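Local coordinates for ethanolamine utilization protein EutL (Clostridium perfringens E str. JGS1987, PDB 4TME) that forms trimers in the shell of the ethanolamine-utilization microcompartment and binds ethanolamine, which probably controls opening of its pore, at residues Asp42-Asp45 with Val46-Ala50; Ala75-Lys78 with Leu79-Glu82; Ala177-Thr180 with Glu181-Ala185; Asp201-Ala204 with Glu205-Ser209. One frame throughout, in Å; residues are numbered along the deposited sequence. Where two conformers were deposited one is given.

Contacts 1, 2 and 3 meet at one ethanolamine, chain K, to which they bring Asp44, Glu82 and Thr182; contacts 1 and 3 share the second molecule, chain J. Contact 1, central and with all its touching residues buried, is the start of helix 44-57, where backbone carbonyls are gripped by threonines. Contact 2 is a peripheral loop with Lys78 exposed, where water fills in for direct bonds; contact 3 is a loop shaped by a tight turn that runs into strand 185-191 at Ala185. Both reach other subunits. Contact 4, mid-helix and partly buried, relies on regular backbone bonds and apolar packing. Contacts 1 and 2 belong to the first BMC domain, 3 and 4 to the second.

Contact 1. Residues Asp42-Asp45 with Val46-Ala50. With ETA (ethanolamine), chain K; ETA (ethanolamine), chain J.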
# COMPACT_ATOMS: atom_id res chain seq x y z
N ASP C 42 -5.94 5.00 15.82
CA ASP C 42 -5.08 5.79 14.93
C ASP C 42 -3.58 5.49 15.12
O ASP C 42 -2.74 6.23 14.59
CB ASP C 42 -5.35 7.27 15.12
CG ASP C 42 -4.93 7.80 16.48
OD1 ASP C 42 -4.33 7.04 17.27
OD2 ASP C 42 -5.21 8.99 16.74
N CYS C 43 -3.26 4.42 15.84
CA CYS C 43 -1.85 4.05 16.04
C CYS C 43 -1.71 2.53 16.06
O CYS C 43 -2.18 1.87 16.99
CB CYS C 43 -1.30 4.63 17.34
SG CYS C 43 0.44 4.15 17.62
N ASP C 44 -1.11 1.98 15.03
CA ASP C 44 -1.11 0.52 14.90
C ASP C 44 -0.23 -0.19 15.94
O ASP C 44 -0.70 -1.11 16.61
CB ASP C 44 -0.74 0.09 13.45
CG ASP C 44 0.61 0.60 12.95
OD1 ASP C 44 1.21 1.51 13.55
OD2 ASP C 44 1.04 0.07 11.88
N ASP C 45 1.03 0.21 16.14
CA ASP C 45 1.89 -0.60 17.00
C ASP C 45 1.48 -0.51 18.48
O ASP C 45 1.65 -1.49 19.23
CB ASP C 45 3.34 -0.20 16.81
CG ASP C 45 3.79 -0.44 15.39
OD1 ASP C 45 3.80 -1.63 14.99
OD2 ASP C 45 4.04 0.57 14.68
N VAL C 46 0.92 0.64 18.90
CA VAL C 46 0.33 0.71 20.26
C VAL C 46 -0.83 -0.28 20.34
O VAL C 46 -0.97 -1.00 21.34
CB VAL C 46 -0.14 2.13 20.63
CG1 VAL C 46 -1.06 2.12 21.89
CG2 VAL C 46 1.09 3.01 20.87
N THR C 47 -1.65 -0.33 19.30
CA THR C 47 -2.78 -1.25 19.32
C THR C 47 -2.34 -2.70 19.33
O THR C 47 -2.90 -3.51 20.06
CB THR C 47 -3.72 -0.97 18.14
OG1 THR C 47 -4.21 0.37 18.29
CG2 THR C 47 -4.92 -1.93 18.12
N TYR C 48 -1.31 -3.05 18.57
CA TYR C 48 -0.80 -4.42 18.58
C TYR C 48 -0.29 -4.81 19.98
O TYR C 48 -0.48 -5.96 20.44
CB TYR C 48 0.32 -4.59 17.55
CG TYR C 48 -0.15 -4.40 16.11
CD1 TYR C 48 -1.40 -4.87 15.70
CD2 TYR C 48 0.63 -3.72 15.20
CE1 TYR C 48 -1.84 -4.68 14.38
CE2 TYR C 48 0.21 -3.53 13.88
CZ TYR C 48 -1.02 -4.03 13.48
OH TYR C 48 -1.46 -3.86 12.18
N THR C 49 0.37 -3.86 20.65
CA THR C 49 0.87 -4.10 21.99
C THR C 49 -0.31 -4.28 22.96
O THR C 49 -0.27 -5.13 23.88
CB THR C 49 1.79 -2.94 22.47
OG1 THR C 49 2.82 -2.73 21.51
CG2 THR C 49 2.45 -3.25 23.81
N ALA C 50 -1.35 -3.47 22.76
CA ALA C 50 -2.56 -3.55 23.59
C ALA C 50 -3.31 -4.86 23.41
O ALA C 50 -3.83 -5.43 24.39
CB ALA C 50 -3.46 -2.38 23.29
CA ETA K . 3.36 3.98 13.19
N ETA K . 2.45 3.60 12.13
C ETA K . 2.89 5.26 13.87
O ETA K . 1.58 5.15 14.37
CA ETA J . 5.22 -2.87 12.10
N ETA J . 3.88 -2.56 12.52
C ETA J . 5.98 -1.57 11.99
O ETA J . 5.49 -0.81 10.90
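The ring of Tyr48 carries the carbonyl O of Asp44 over one face, 3.2 Å above the plane and offset toward the rim, and meets Asp45 OD1 at its edge, in plane. The amine of ethanolamine chain J also lies near that edge and donates to Asp45 OD1 (2.6 Å from ETA N), to which Tyr149 OH also bonds. Asp44 CG sits between its backbone N and carbonyl carbon (chi1 57°), and OD1 accepts from the amine of ethanolamine chain K at 2.8 Å. Two neighbouring carboxylates thus hold two separate ligand amines, whose positive charges would probably offset the crowding of acid groups. Cys43 is the N-cap residue, and its carbonyl O takes Thr47 OG1 (2.8 Å) and Thr47 N (3.2 Å) from opposite faces of its plane. Thr49 repeats this grip two residues on, its OG1 and N both reaching Asp45 O. Cys43 SG rests on Val46 CG2 at 3.5 Å. Ser67 bonds to both Asp44 OD2 and Tyr48 OH, fixing the far ends of these side chains. The stretch begins helix 44-57, touching strand 83-89 through Val83 and strand 146-152 through Tyr149 and Val151, with helix 92-106 against Thr49 and Ala50.

Contact 2. Residues Ala75-Lys78 with Leu79-Glu82; sequences ASTK and LAGE. With ETA (ethanolamine), chain K.
Thr77 holds OG1 between its backbone N and carbonyl carbon (chi1 63°), which sets the hydroxyl 3.4 Å from Ala80 CB in the loop joining strands 61-67 and 83-89 of the first BMC domain. Glu82 starts with a similar turn, chi1 66°, but runs straight beyond CG to carry its carboxylate into the ethanolamine pocket. No direct hydrogen bond joins 75-78 to 79-82; water does the work. One water donates to Thr77 O at 2.7 Å, more weakly to Lys78 O, and accepts from Gly81 N, so it links three backbone groups across the bend. A second bridges Thr77 OG1 and Leu79 N. Ala75 CB points at the returning chain and touches Gly81 O (3.8 Å). Gly81 itself has a positive phi of 53°, which turns the backbone toward strand 83-89. The outer part of the loop packs on a second subunit: Thr77 meets Pro153, and Leu79 meets Glu156, both of that neighbouring subunit. At the inner end Glu82 OE1 accepts from Ala72 N and OE2 from Asp44 N. OE2 carries more still: ethanolamine chain K donates to Glu82 OE2 from its N at 3.0 Å and from its O at 2.6 Å.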
# COMPACT_ATOMS: atom_id res chain seq x y z
N ALA C 75 -6.10 8.53 6.35
CA ALA C 75 -7.37 7.83 6.33
C ALA C 75 -8.40 8.66 5.59
O ALA C 75 -8.44 9.91 5.71
CB ALA C 75 -7.85 7.53 7.75
N SER C 76 -9.25 7.99 4.81
CA SER C 76 -10.28 8.69 4.05
C SER C 76 -11.65 8.61 4.70
O SER C 76 -12.60 9.24 4.21
CB SER C 76 -10.38 8.13 2.62
OG SER C 76 -10.90 6.83 2.66
N THR C 77 -11.76 7.83 5.77
CA THR C 77 -13.00 7.73 6.53
C THR C 77 -12.69 7.85 8.02
O THR C 77 -11.56 7.65 8.46
CB THR C 77 -13.76 6.40 6.28
OG1 THR C 77 -12.97 5.29 6.72
CG2 THR C 77 -14.13 6.23 4.77
N LYS C 78 -13.73 8.13 8.79
CA LYS C 78 -13.59 8.49 10.20
C LYS C 78 -13.07 7.40 11.12
O LYS C 78 -12.32 7.69 12.08
CB LYS C 78 -14.97 8.96 10.70
CG LYS C 78 -15.00 9.55 12.11
CD LYS C 78 -16.45 9.94 12.46
CE LYS C 78 -16.58 10.57 13.85
NZ LYS C 78 -15.92 11.90 13.93
N LEU C 79 -13.45 6.14 10.88
CA LEU C 79 -13.13 5.07 11.82
C LEU C 79 -12.05 4.12 11.32
O LEU C 79 -11.69 3.18 12.01
CB LEU C 79 -14.40 4.27 12.15
CG LEU C 79 -15.61 5.09 12.57
CD1 LEU C 79 -16.79 4.19 12.80
CD2 LEU C 79 -15.31 5.91 13.83
N ALA C 80 -11.52 4.35 10.11
CA ALA C 80 -10.50 3.44 9.60
C ALA C 80 -9.17 3.54 10.35
O ALA C 80 -8.49 2.52 10.54
CB ALA C 80 -10.26 3.70 8.11
N GLY C 81 -8.79 4.74 10.77
CA GLY C 81 -7.53 4.94 11.48
C GLY C 81 -6.37 4.35 10.68
O GLY C 81 -6.30 4.53 9.46
N GLU C 82 -5.48 3.64 11.36
CA GLU C 82 -4.46 2.89 10.68
C GLU C 82 -4.29 1.46 11.17
O GLU C 82 -3.28 0.83 10.90
CB GLU C 82 -3.12 3.62 10.76
CG GLU C 82 -2.54 3.74 12.14
CD GLU C 82 -1.19 4.47 12.18
OE1 GLU C 82 -0.98 5.40 11.37
OE2 GLU C 82 -0.35 4.10 13.05
CA ETA K . 3.36 3.98 13.19
N ETA K . 2.45 3.60 12.13
C ETA K . 2.89 5.26 13.87
O ETA K . 1.58 5.15 14.37
O HOH W 1 -9.85 7.49 10.57
O HOH W 2 -14.75 4.85 8.83

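Contact 3. Residues Ala177-Thr180 with Glu181-Ala185. With ETA (ethanolamine), chain K; ETA (ethanolamine), chain J.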
# COMPACT_ATOMS: atom_id res chain seq x y z
N ALA C 177 10.12 -5.04 7.46
CA ALA C 177 10.92 -4.46 6.38
C ALA C 177 10.25 -3.22 5.79
O ALA C 177 9.04 -3.23 5.53
CB ALA C 177 11.16 -5.49 5.28
N PRO C 178 11.04 -2.16 5.51
CA PRO C 178 10.44 -0.91 5.04
C PRO C 178 10.02 -0.97 3.58
O PRO C 178 10.83 -1.41 2.77
CB PRO C 178 11.56 0.11 5.21
CG PRO C 178 12.81 -0.68 5.16
CD PRO C 178 12.46 -1.98 5.85
N PRO C 179 8.80 -0.54 3.24
CA PRO C 179 7.73 -0.04 4.12
C PRO C 179 6.80 -1.14 4.58
O PRO C 179 6.48 -2.05 3.81
CB PRO C 179 6.96 0.91 3.22
CG PRO C 179 6.98 0.21 1.91
CD PRO C 179 8.38 -0.46 1.84
N THR C 180 6.34 -1.02 5.82
CA THR C 180 5.09 -1.68 6.18
C THR C 180 3.94 -0.82 5.63
O THR C 180 4.21 0.20 4.98
CB THR C 180 4.99 -1.85 7.67
OG1 THR C 180 5.08 -0.56 8.29
CG2 THR C 180 6.15 -2.72 8.13
N GLU C 181 2.68 -1.18 5.89
CA GLU C 181 1.59 -0.47 5.24
C GLU C 181 1.61 1.03 5.55
O GLU C 181 1.30 1.84 4.67
CB GLU C 181 0.22 -1.06 5.63
CG GLU C 181 -0.06 -2.43 5.00
CD GLU C 181 0.53 -3.61 5.77
OE1 GLU C 181 1.22 -3.42 6.80
OE2 GLU C 181 0.28 -4.75 5.33
N THR C 182 2.02 1.39 6.77
CA THR C 182 2.01 2.79 7.18
C THR C 182 3.34 3.51 6.85
O THR C 182 3.52 4.64 7.27
CB THR C 182 1.76 2.96 8.70
OG1 THR C 182 2.82 2.37 9.46
CG2 THR C 182 0.41 2.31 9.10
N ASN C 183 4.21 2.84 6.10
CA ASN C 183 5.52 3.38 5.71
C ASN C 183 6.46 3.60 6.89
O ASN C 183 7.22 4.57 6.94
CB ASN C 183 5.34 4.68 4.91
CG ASN C 183 4.57 4.44 3.63
OD1 ASN C 183 4.78 3.42 2.97
ND2 ASN C 183 3.62 5.33 3.31
N PHE C 184 6.41 2.66 7.82
CA PHE C 184 7.37 2.55 8.92
C PHE C 184 8.17 1.24 8.77
O PHE C 184 8.05 0.51 7.78
CB PHE C 184 6.64 2.62 10.27
CG PHE C 184 6.29 4.02 10.69
CD1 PHE C 184 5.25 4.73 10.08
CD2 PHE C 184 7.01 4.66 11.70
CE1 PHE C 184 4.94 6.03 10.50
CE2 PHE C 184 6.70 5.95 12.11
CZ PHE C 184 5.66 6.64 11.50
N ALA C 185 9.00 0.96 9.77
CA ALA C 185 9.85 -0.22 9.75
C ALA C 185 10.34 -0.45 11.16
O ALA C 185 10.09 0.38 12.05
CB ALA C 185 11.03 -0.02 8.80
CA ETA K . 3.36 3.98 13.19
N ETA K . 2.45 3.60 12.13
C ETA K . 2.89 5.26 13.87
O ETA K . 1.58 5.15 14.37
CA ETA J . 5.22 -2.87 12.10
N ETA J . 3.88 -2.56 12.52
C ETA J . 5.98 -1.57 11.99
O ETA J . 5.49 -0.81 10.90
O HOH W 3 2.58 -0.38 9.12
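Thr180 and Asn183 close a type I beta turn within the loop between strands 171-176 and 185-191 of the second BMC domain. Of the backbone bonds, Asn183 N to Thr180 O closes the turn at 2.9 Å, the donor coming from above the carbonyl plane; just outside it Thr180 N donates to Phe184 O at 3.0 Å almost straight, with an N-H...O angle of 173°. Apolar packing joins Pro178 CB to Ala185 CB at 3.6 Å. A mixed approach is that of Pro179, preceded by a cis peptide: its CB lies 3.3 Å from Asn183 OD1, an atom that also accepts from Tyr69 N of a third subunit. Charge appears at Glu181, whose OE2 forms a salt bridge with Arg66. Water joins the two threonines, bound by Thr180 OG1 and by Thr182 N. Ligand bonds divide between the same two residues. Thr180, its OG1 tucked between backbone N and carbonyl carbon (chi1 58°), shares a hydrogen bond with the hydroxyl of ethanolamine chain J, OG1 to ETA O 2.7 Å. Thr182 OG1 accepts from the amine of ethanolamine chain K, 3.0 Å from ETA N, as part of the pocket that Asp44 and Glu82 also line. Phe184 lays one ring face against ethanolamine chain K: its ETA CA stands 3.6 Å above the plane, over the ring centre.

Contact 4. Residues Asp201-Ala204 with Glu205-Ser209; sequences DAFA and EAVQS
Asp201 opens the run by accepting Glu205 N at its carbonyl O, 3.0 Å away; Glu205 CB lies beside the same oxygen. The Asp201 carboxylate turns from the contact to a salt bridge between OD1 and Lys197. Ala202 follows with its O bonded to Ala206 N, and Ala206 CB comes within 3.4 Å of Ala202 O. Phe203 carries the main side-chain contact. Its ring swings out with CG opposite the backbone N (chi1 -175°), and Val207 sets CG2 over one face in a CH-pi contact, 4.2 Å from the ring centroid and 23° off the normal. The methyl is offset toward the rim; its nearest ring atom is Phe203 CE2, 3.8 Å from Val207 CG2. Val207 N donates to Phe203 O with an N-H...O angle of 165°. Ala204 ends the segment, its O taking Gln208 N at 3.0 Å while Gln208 CG passes 3.3 Å from the same Ala204 O; the amide NE2 of Gln208 goes on to Asn3. Phe203 and Val207 face Ala160 of helix 154-167 and Ala152 of strand 146-152. The i to i+4 ladder is that of a regular alpha-helix, here 193-212, lying beside helix 154-167 against that strand's sheet, the BMC alpha/beta arrangement.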
# COMPACT_ATOMS: atom_id res chain seq x y z
N ASP C 201 16.61 1.94 24.61
CA ASP C 201 17.28 3.22 24.86
C ASP C 201 18.19 3.57 23.68
O ASP C 201 18.21 4.72 23.22
CB ASP C 201 18.11 3.17 26.15
CG ASP C 201 17.26 3.10 27.42
OD1 ASP C 201 16.02 3.33 27.37
OD2 ASP C 201 17.86 2.81 28.48
N ALA C 202 18.93 2.58 23.20
CA ALA C 202 19.85 2.78 22.08
C ALA C 202 19.10 3.10 20.79
O ALA C 202 19.55 3.96 20.00
CB ALA C 202 20.71 1.56 21.89
N PHE C 203 17.98 2.42 20.56
CA PHE C 203 17.14 2.66 19.38
C PHE C 203 16.64 4.11 19.42
O PHE C 203 16.76 4.84 18.44
CB PHE C 203 15.97 1.65 19.34
CG PHE C 203 15.11 1.75 18.09
CD1 PHE C 203 15.49 1.09 16.93
CD2 PHE C 203 13.93 2.46 18.09
CE1 PHE C 203 14.72 1.17 15.78
CE2 PHE C 203 13.15 2.53 16.94
CZ PHE C 203 13.54 1.89 15.80
N ALA C 204 16.09 4.52 20.56
CA ALA C 204 15.57 5.88 20.69
C ALA C 204 16.67 6.92 20.41
O ALA C 204 16.45 7.90 19.69
CB ALA C 204 14.98 6.10 22.07
N GLU C 205 17.84 6.71 21.00
CA GLU C 205 18.95 7.65 20.86
C GLU C 205 19.36 7.75 19.40
O GLU C 205 19.63 8.85 18.88
CB GLU C 205 20.14 7.22 21.72
CG GLU C 205 21.28 8.22 21.69
CD GLU C 205 22.50 7.75 22.46
OE1 GLU C 205 22.37 6.77 23.22
OE2 GLU C 205 23.58 8.36 22.29
N ALA C 206 19.39 6.61 18.71
CA ALA C 206 19.81 6.60 17.31
C ALA C 206 18.78 7.29 16.39
O ALA C 206 19.15 8.02 15.47
CB ALA C 206 20.06 5.17 16.84
N VAL C 207 17.49 7.07 16.64
CA VAL C 207 16.47 7.76 15.85
C VAL C 207 16.59 9.27 16.07
O VAL C 207 16.53 10.05 15.10
CB VAL C 207 15.04 7.28 16.19
CG1 VAL C 207 14.03 8.11 15.40
CG2 VAL C 207 14.85 5.79 15.84
N GLN C 208 16.81 9.69 17.31
CA GLN C 208 16.89 11.12 17.59
C GLN C 208 18.12 11.70 16.88
O GLN C 208 18.10 12.84 16.41
CB GLN C 208 16.94 11.39 19.10
CG GLN C 208 15.58 11.09 19.73
CD GLN C 208 15.40 11.62 21.13
OE1 GLN C 208 16.28 12.27 21.70
NE2 GLN C 208 14.21 11.37 21.70
N SER C 209 19.17 10.90 16.81
CA SER C 209 20.40 11.33 16.17
C SER C 209 20.17 11.62 14.70
O SER C 209 20.64 12.64 14.18
CB SER C 209 21.51 10.29 16.32
OG SER C 209 22.67 10.72 15.63